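Local atomic coordinates of cytochrome P450 RhF (Acinetobacter radioresistens, PDB entry 6RO8), a protein that binds heme b in this heme domain of a longer multidomain protein and probably acts as a cytochrome P450 monooxygenase. Residues A98-M109 / L211-E222. Residues are numbered along the deposited sequence; the frame is centred on the assembly and turned at random.
Sequences ALKILEKYKYGM and LEVAEGVGQFWE
In the cytochrome P450 fold, helix 96-104, by its place in the chain probably the B' helix, rests on helix 207-233, probably the G helix, through Ile-101, Tyr-105 and Tyr-107; the axes of segments 98-104 and 211-222 run 21° apart, 8.6 Å at their closest. At the N-terminal end of both segments, small alanines allow the helices to come close. Ala-98 CB meets Ala-214 CB at 3.8 Å, while Ile-101 spreads its two branches, CD1 reaching Leu-211 CG at 3.7 Å and CG2 lying over the backbone between Ala-214 and Glu-215.

Gly-218, having no side chain, lets the Tyr-105 ring lie flat on the helix backbone, with Gln-219 N over the ring centre and the CD of Lys-104 on the opposite face. From there Tyr-105 OH donates to the syn lone pair of Glu-215 OE1 at 2.6 Å. Gln-219 NE2 also donates to Glu-215 OE1 (3.1 Å), on the anti side but out of the carboxylate plane. Two donors therefore grip OE1; the carboxylate plane stands nearly perpendicular to the tyrosine ring.

A Schellman motif ends the helix, Lys-106 taking the positive phi (42°) of its C' position, and turns the chain across Trp-221. With CG anti to the backbone N (chi1 -177°), the indole presents one face to this turn, where side-chain-less Gly-108 lays its backbone; its ring also stacks on His-261 of helix 257-270. Leu-102 CD2 packs between Val-217 CG1 and the flat Tyr-107 ring. Tyr-107 CE1 touches Val-217 CG1 at 3.5 Å, while Tyr-107 CA makes a CH-pi contact 3.9 Å from the centroid of the Trp-221 five-membered ring.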
ATOM      1  N   ALA A  98       6.901   6.021  24.643  1.00 83.92           N
ATOM      2  CA  ALA A  98       7.111   6.180  23.211  1.00 80.36           C
ATOM      3  C   ALA A  98       6.918   7.632  22.794  1.00 80.35           C
ATOM      4  O   ALA A  98       7.632   8.137  21.919  1.00 78.00           O
ATOM      5  CB  ALA A  98       6.163   5.265  22.437  1.00 68.94           C
ATOM      6  N   LEU A  99       5.968   8.322  23.423  1.00 82.20           N
ATOM      7  CA  LEU A  99       5.644   9.679  23.014  1.00 82.65           C
ATOM      8  C   LEU A  99       6.832  10.606  23.219  1.00 87.48           C
ATOM      9  O   LEU A  99       7.030  11.548  22.440  1.00 86.25           O
ATOM     10  CB  LEU A  99       4.413  10.169  23.779  1.00 87.92           C
ATOM     11  CG  LEU A  99       3.101   9.587  23.233  1.00 88.15           C
ATOM     12  CD1 LEU A  99       1.894  10.072  24.004  1.00 89.01           C
ATOM     13  CD2 LEU A  99       2.956   9.919  21.752  1.00 74.55           C
ATOM     14  N   LYS A 100       7.668  10.334  24.219  1.00 84.73           N
ATOM     15  CA  LYS A 100       8.803  11.208  24.435  1.00 91.27           C
ATOM     16  C   LYS A 100      10.051  10.771  23.698  1.00 95.20           C
ATOM     17  O   LYS A 100      10.914  11.617  23.428  1.00 92.82           O
ATOM     18  CB  LYS A 100       9.123  11.316  25.887  1.00 95.05           C
ATOM     19  CG  LYS A 100       8.502  12.514  26.390  1.00122.75           C
ATOM     20  CD  LYS A 100       6.924  12.513  26.274  1.00122.12           C
ATOM     21  CE  LYS A 100       6.308  13.895  26.407  1.00109.80           C
ATOM     22  NZ  LYS A 100       7.031  14.621  27.460  1.00126.46           N
ATOM     23  N   ILE A 101      10.124   9.512  23.266  1.00 89.92           N
ATOM     24  CA  ILE A 101      11.161   9.177  22.309  1.00 86.98           C
ATOM     25  C   ILE A 101      10.965  10.048  21.083  1.00 93.34           C
ATOM     26  O   ILE A 101      11.872  10.777  20.656  1.00 93.30           O
ATOM     27  CB  ILE A 101      11.134   7.672  21.986  1.00 86.94           C
ATOM     28  CG1 ILE A 101      11.697   6.862  23.154  1.00 84.11           C
ATOM     29  CG2 ILE A 101      11.903   7.400  20.698  1.00 84.17           C
ATOM     30  CD1 ILE A 101      11.216   5.404  23.206  1.00 85.62           C
ATOM     31  N   LEU A 102       9.712  10.105  20.610  1.00 91.88           N
ATOM     32  CA  LEU A 102       9.353  10.964  19.488  1.00 90.09           C
ATOM     33  C   LEU A 102       9.633  12.432  19.795  1.00 90.93           C
ATOM     34  O   LEU A 102      10.111  13.168  18.928  1.00 93.69           O
ATOM     35  CB  LEU A 102       7.882  10.750  19.133  1.00 79.31           C
ATOM     36  CG  LEU A 102       7.537   9.355  18.588  1.00 82.67           C
ATOM     37  CD1 LEU A 102       6.042   9.173  18.330  1.00 77.01           C
ATOM     38  CD2 LEU A 102       8.321   9.076  17.321  1.00 82.20           C
ATOM     39  N   GLU A 103       9.319  12.881  21.016  1.00 90.53           N
ATOM     40  CA  GLU A 103       9.613  14.256  21.402  1.00 92.44           C
ATOM     41  C   GLU A 103      11.104  14.550  21.302  1.00 97.04           C
ATOM     42  O   GLU A 103      11.503  15.654  20.908  1.00 97.97           O
ATOM     43  CB  GLU A 103       9.119  14.512  22.827  1.00112.06           C
ATOM     44  CG  GLU A 103       7.735  15.095  22.915  1.00114.02           C
ATOM     45  CD  GLU A 103       7.712  16.548  22.530  1.00116.62           C
ATOM     46  OE1 GLU A 103       8.733  17.234  22.750  1.00117.69           O
ATOM     47  OE2 GLU A 103       6.676  16.998  22.001  1.00121.54           O
ATOM     48  N   LYS A 104      11.943  13.576  21.675  1.00100.59           N
ATOM     49  CA  LYS A 104      13.386  13.744  21.556  1.00 99.24           C
ATOM     50  C   LYS A 104      13.780  14.053  20.119  1.00100.50           C
ATOM     51  O   LYS A 104      14.639  14.905  19.873  1.00111.34           O
ATOM     52  CB  LYS A 104      14.110  12.492  22.063  1.00107.35           C
ATOM     53  CG  LYS A 104      15.634  12.545  21.907  1.00125.60           C
ATOM     54  CD  LYS A 104      16.215  11.299  21.205  1.00134.81           C
ATOM     55  CE  LYS A 104      17.751  11.401  21.034  1.00137.10           C
ATOM     56  NZ  LYS A 104      18.182  12.065  19.749  1.00131.16           N
ATOM     57  N   TYR A 105      13.154  13.384  19.154  1.00 93.46           N
ATOM     58  CA  TYR A 105      13.414  13.638  17.747  1.00 96.91           C
ATOM     59  C   TYR A 105      12.583  14.791  17.187  1.00103.64           C
ATOM     60  O   TYR A 105      12.629  15.033  15.976  1.00111.31           O
ATOM     61  CB  TYR A 105      13.178  12.357  16.929  1.00 92.32           C
ATOM     62  CG  TYR A 105      14.187  11.281  17.266  1.00 94.55           C
ATOM     63  CD1 TYR A 105      15.472  11.314  16.731  1.00 98.38           C
ATOM     64  CD2 TYR A 105      13.872  10.259  18.143  1.00 87.14           C
ATOM     65  CE1 TYR A 105      16.407  10.353  17.054  1.00 99.37           C
ATOM     66  CE2 TYR A 105      14.798   9.291  18.466  1.00 95.21           C
ATOM     67  CZ  TYR A 105      16.066   9.343  17.922  1.00 99.00           C
ATOM     68  OH  TYR A 105      16.993   8.377  18.254  1.00 98.53           O
ATOM     69  N   LYS A 106      11.863  15.518  18.041  1.00104.48           N
ATOM     70  CA  LYS A 106      10.926  16.562  17.619  1.00100.65           C
ATOM     71  C   LYS A 106      10.110  16.102  16.415  1.00 92.18           C
ATOM     72  O   LYS A 106      10.014  16.781  15.392  1.00 97.69           O
ATOM     73  CB  LYS A 106      11.649  17.881  17.325  1.00100.41           C
ATOM     74  CG  LYS A 106      12.355  18.505  18.530  1.00105.33           C
ATOM     75  CD  LYS A 106      11.381  19.057  19.571  1.00112.03           C
ATOM     76  CE  LYS A 106      12.086  19.409  20.903  1.00115.29           C
ATOM     77  NZ  LYS A 106      11.402  18.852  22.119  1.00111.76           N
ATOM     78  N   TYR A 107       9.521  14.918  16.549  1.00 85.90           N
ATOM     79  CA  TYR A 107       8.780  14.301  15.455  1.00 89.91           C
ATOM     80  C   TYR A 107       7.560  15.141  15.106  1.00 91.14           C
ATOM     81  O   TYR A 107       6.765  15.499  15.979  1.00 87.65           O
ATOM     82  CB  TYR A 107       8.371  12.887  15.866  1.00 90.42           C
ATOM     83  CG  TYR A 107       7.591  12.064  14.875  1.00 89.19           C
ATOM     84  CD1 TYR A 107       8.219  11.457  13.788  1.00 98.03           C
ATOM     85  CD2 TYR A 107       6.238  11.819  15.072  1.00 83.33           C
ATOM     86  CE1 TYR A 107       7.502  10.652  12.890  1.00 95.19           C
ATOM     87  CE2 TYR A 107       5.513  11.029  14.192  1.00 85.55           C
ATOM     88  CZ  TYR A 107       6.145  10.444  13.106  1.00 92.34           C
ATOM     89  OH  TYR A 107       5.409   9.657  12.241  1.00 94.05           O
ATOM     90  N   GLY A 108       7.411  15.460  13.824  1.00 87.48           N
ATOM     91  CA  GLY A 108       6.398  16.424  13.449  1.00 91.33           C
ATOM     92  C   GLY A 108       5.575  16.018  12.252  1.00 91.53           C
ATOM     93  O   GLY A 108       5.165  16.864  11.452  1.00102.09           O
ATOM     94  N   MET A 109       5.323  14.727  12.118  1.00 86.47           N
ATOM     95  CA  MET A 109       4.576  14.239  10.967  1.00 90.39           C
ATOM     96  C   MET A 109       3.151  14.758  11.010  1.00 91.55           C
ATOM     97  O   MET A 109       2.429  14.506  11.974  1.00 90.38           O
ATOM     98  CB  MET A 109       4.574  12.718  10.964  1.00 85.10           C
ATOM     99  CG  MET A 109       3.678  12.135   9.931  1.00 85.44           C
ATOM    100  SD  MET A 109       4.540  11.919   8.394  1.00 85.92           S
ATOM    101  CE  MET A 109       3.145  12.051   7.293  1.00 96.40           C
ATOM    102  N   LEU A 211       8.900   0.701  22.204  1.00 92.93           N
ATOM    103  CA  LEU A 211      10.004   1.644  22.343  1.00 94.90           C
ATOM    104  C   LEU A 211      10.920   1.601  21.124  1.00 94.70           C
ATOM    105  O   LEU A 211      11.260   2.646  20.558  1.00 92.78           O
ATOM    106  CB  LEU A 211      10.779   1.345  23.620  1.00 91.87           C
ATOM    107  CG  LEU A 211      10.350   2.146  24.844  1.00101.31           C
ATOM    108  CD1 LEU A 211       8.839   2.306  24.900  1.00103.42           C
ATOM    109  CD2 LEU A 211      10.862   1.471  26.110  1.00100.86           C
ATOM    110  N   GLU A 212      11.333   0.397  20.708  1.00 95.76           N
ATOM    111  CA  GLU A 212      12.187   0.269  19.531  1.00 90.77           C
ATOM    112  C   GLU A 212      11.535   0.905  18.324  1.00 84.65           C
ATOM    113  O   GLU A 212      12.185   1.639  17.570  1.00 96.66           O
ATOM    114  CB  GLU A 212      12.477  -1.201  19.241  1.00106.42           C
ATOM    115  CG  GLU A 212      12.672  -2.054  20.480  1.00131.04           C
ATOM    116  CD  GLU A 212      13.061  -3.481  20.141  1.00143.88           C
ATOM    117  OE1 GLU A 212      13.468  -4.217  21.067  1.00147.18           O
ATOM    118  OE2 GLU A 212      12.954  -3.858  18.947  1.00144.27           O
ATOM    119  N   VAL A 213      10.244   0.634  18.122  1.00 77.32           N
ATOM    120  CA  VAL A 213       9.534   1.200  16.977  1.00 84.09           C
ATOM    121  C   VAL A 213       9.529   2.720  17.057  1.00 90.47           C
ATOM    122  O   VAL A 213       9.736   3.408  16.046  1.00 86.57           O
ATOM    123  CB  VAL A 213       8.105   0.631  16.887  1.00 79.27           C
ATOM    124  CG1 VAL A 213       7.431   1.147  15.649  1.00 75.69           C
ATOM    125  CG2 VAL A 213       8.137  -0.890  16.857  1.00 78.81           C
ATOM    126  N   ALA A 214       9.300   3.265  18.260  1.00 83.31           N
ATOM    127  CA  ALA A 214       9.327   4.713  18.436  1.00 79.73           C
ATOM    128  C   ALA A 214      10.698   5.279  18.088  1.00 78.16           C
ATOM    129  O   ALA A 214      10.806   6.255  17.334  1.00 80.48           O
ATOM    130  CB  ALA A 214       8.928   5.081  19.864  1.00 74.73           C
ATOM    131  N   GLU A 215      11.759   4.680  18.640  1.00 79.23           N
ATOM    132  CA  GLU A 215      13.115   5.024  18.221  1.00 86.69           C
ATOM    133  C   GLU A 215      13.252   4.974  16.700  1.00 90.03           C
ATOM    134  O   GLU A 215      13.692   5.942  16.070  1.00 86.90           O
ATOM    135  CB  GLU A 215      14.117   4.082  18.887  1.00 89.69           C
ATOM    136  CG  GLU A 215      14.653   4.605  20.209  1.00108.12           C
ATOM    137  CD  GLU A 215      15.485   5.864  20.034  1.00119.11           C
ATOM    138  OE1 GLU A 215      15.907   6.147  18.891  1.00120.48           O
ATOM    139  OE2 GLU A 215      15.713   6.576  21.036  1.00127.05           O
ATOM    140  N   GLY A 216      12.846   3.854  16.089  1.00 85.61           N
ATOM    141  CA  GLY A 216      12.954   3.727  14.644  1.00 85.71           C
ATOM    142  C   GLY A 216      12.201   4.812  13.904  1.00 85.09           C
ATOM    143  O   GLY A 216      12.731   5.442  12.985  1.00 87.81           O
ATOM    144  N   VAL A 217      10.951   5.047  14.297  1.00 81.78           N
ATOM    145  CA  VAL A 217      10.155   6.110  13.691  1.00 83.80           C
ATOM    146  C   VAL A 217      10.828   7.464  13.901  1.00 88.94           C
ATOM    147  O   VAL A 217      10.930   8.277  12.972  1.00 83.40           O
ATOM    148  CB  VAL A 217       8.725   6.073  14.265  1.00 88.14           C
ATOM    149  CG1 VAL A 217       7.970   7.359  13.962  1.00 88.96           C
ATOM    150  CG2 VAL A 217       7.976   4.866  13.721  1.00 82.82           C
ATOM    151  N   GLY A 218      11.309   7.725  15.120  1.00 87.21           N
ATOM    152  CA  GLY A 218      11.959   8.996  15.387  1.00 81.59           C
ATOM    153  C   GLY A 218      13.183   9.208  14.517  1.00 89.66           C
ATOM    154  O   GLY A 218      13.343  10.259  13.886  1.00 89.18           O
ATOM    155  N   GLN A 219      14.064   8.207  14.465  1.00 90.62           N
ATOM    156  CA  GLN A 219      15.245   8.311  13.620  1.00 90.77           C
ATOM    157  C   GLN A 219      14.861   8.512  12.163  1.00 85.54           C
ATOM    158  O   GLN A 219      15.438   9.359  11.472  1.00 84.87           O
ATOM    159  CB  GLN A 219      16.105   7.068  13.782  1.00 96.87           C
ATOM    160  CG  GLN A 219      16.567   6.843  15.204  1.00105.61           C
ATOM    161  CD  GLN A 219      17.347   5.562  15.334  1.00112.76           C
ATOM    162  OE1 GLN A 219      17.650   4.911  14.333  1.00116.68           O
ATOM    163  NE2 GLN A 219      17.663   5.178  16.563  1.00115.64           N
ATOM    164  N   PHE A 220      13.885   7.741  11.683  1.00 89.37           N
ATOM    165  CA  PHE A 220      13.326   7.941  10.349  1.00 91.08           C
ATOM    166  C   PHE A 220      12.994   9.411  10.098  1.00 88.22           C
ATOM    167  O   PHE A 220      13.365   9.976   9.067  1.00 97.94           O
ATOM    168  CB  PHE A 220      12.078   7.061  10.195  1.00 87.72           C
ATOM    169  CG  PHE A 220      11.654   6.828   8.772  1.00 89.02           C
ATOM    170  CD1 PHE A 220      12.414   7.303   7.710  1.00 89.24           C
ATOM    171  CD2 PHE A 220      10.476   6.138   8.501  1.00 85.71           C
ATOM    172  CE1 PHE A 220      12.008   7.085   6.411  1.00 85.51           C
ATOM    173  CE2 PHE A 220      10.076   5.914   7.219  1.00 82.65           C
ATOM    174  CZ  PHE A 220      10.842   6.390   6.169  1.00 89.06           C
ATOM    175  N   TRP A 221      12.287  10.043  11.031  1.00 80.22           N
ATOM    176  CA  TRP A 221      11.996  11.466  10.910  1.00 85.50           C
ATOM    177  C   TRP A 221      13.280  12.280  10.817  1.00 90.20           C
ATOM    178  O   TRP A 221      13.422  13.144   9.944  1.00 83.91           O
ATOM    179  CB  TRP A 221      11.157  11.934  12.104  1.00 84.68           C
ATOM    180  CG  TRP A 221      10.750  13.370  12.016  1.00 86.22           C
ATOM    181  CD1 TRP A 221      11.311  14.428  12.673  1.00 87.48           C
ATOM    182  CD2 TRP A 221       9.693  13.910  11.218  1.00 88.08           C
ATOM    183  NE1 TRP A 221      10.666  15.593  12.331  1.00 88.75           N
ATOM    184  CE2 TRP A 221       9.669  15.304  11.439  1.00 85.59           C
ATOM    185  CE3 TRP A 221       8.764  13.352  10.339  1.00 92.17           C
ATOM    186  CZ2 TRP A 221       8.758  16.145  10.812  1.00 80.19           C
ATOM    187  CZ3 TRP A 221       7.859  14.189   9.713  1.00 94.68           C
ATOM    188  CH2 TRP A 221       7.863  15.571   9.954  1.00 88.90           C
ATOM    189  N   GLU A 222      14.225  12.021  11.721  1.00 87.42           N
ATOM    190  CA  GLU A 222      15.482  12.751  11.702  1.00 89.54           C
ATOM    191  C   GLU A 222      16.230  12.530  10.401  1.00 94.04           C
ATOM    192  O   GLU A 222      16.763  13.482   9.818  1.00 97.60           O
ATOM    193  CB  GLU A 222      16.342  12.327  12.880  1.00 89.43           C
ATOM    194  CG  GLU A 222      17.533  13.203  13.099  1.00 88.68           C
ATOM    195  CD  GLU A 222      18.176  12.915  14.427  1.00107.59           C
ATOM    196  OE1 GLU A 222      18.416  11.721  14.706  1.00113.79           O
ATOM    197  OE2 GLU A 222      18.434  13.870  15.196  1.00111.39           O
TER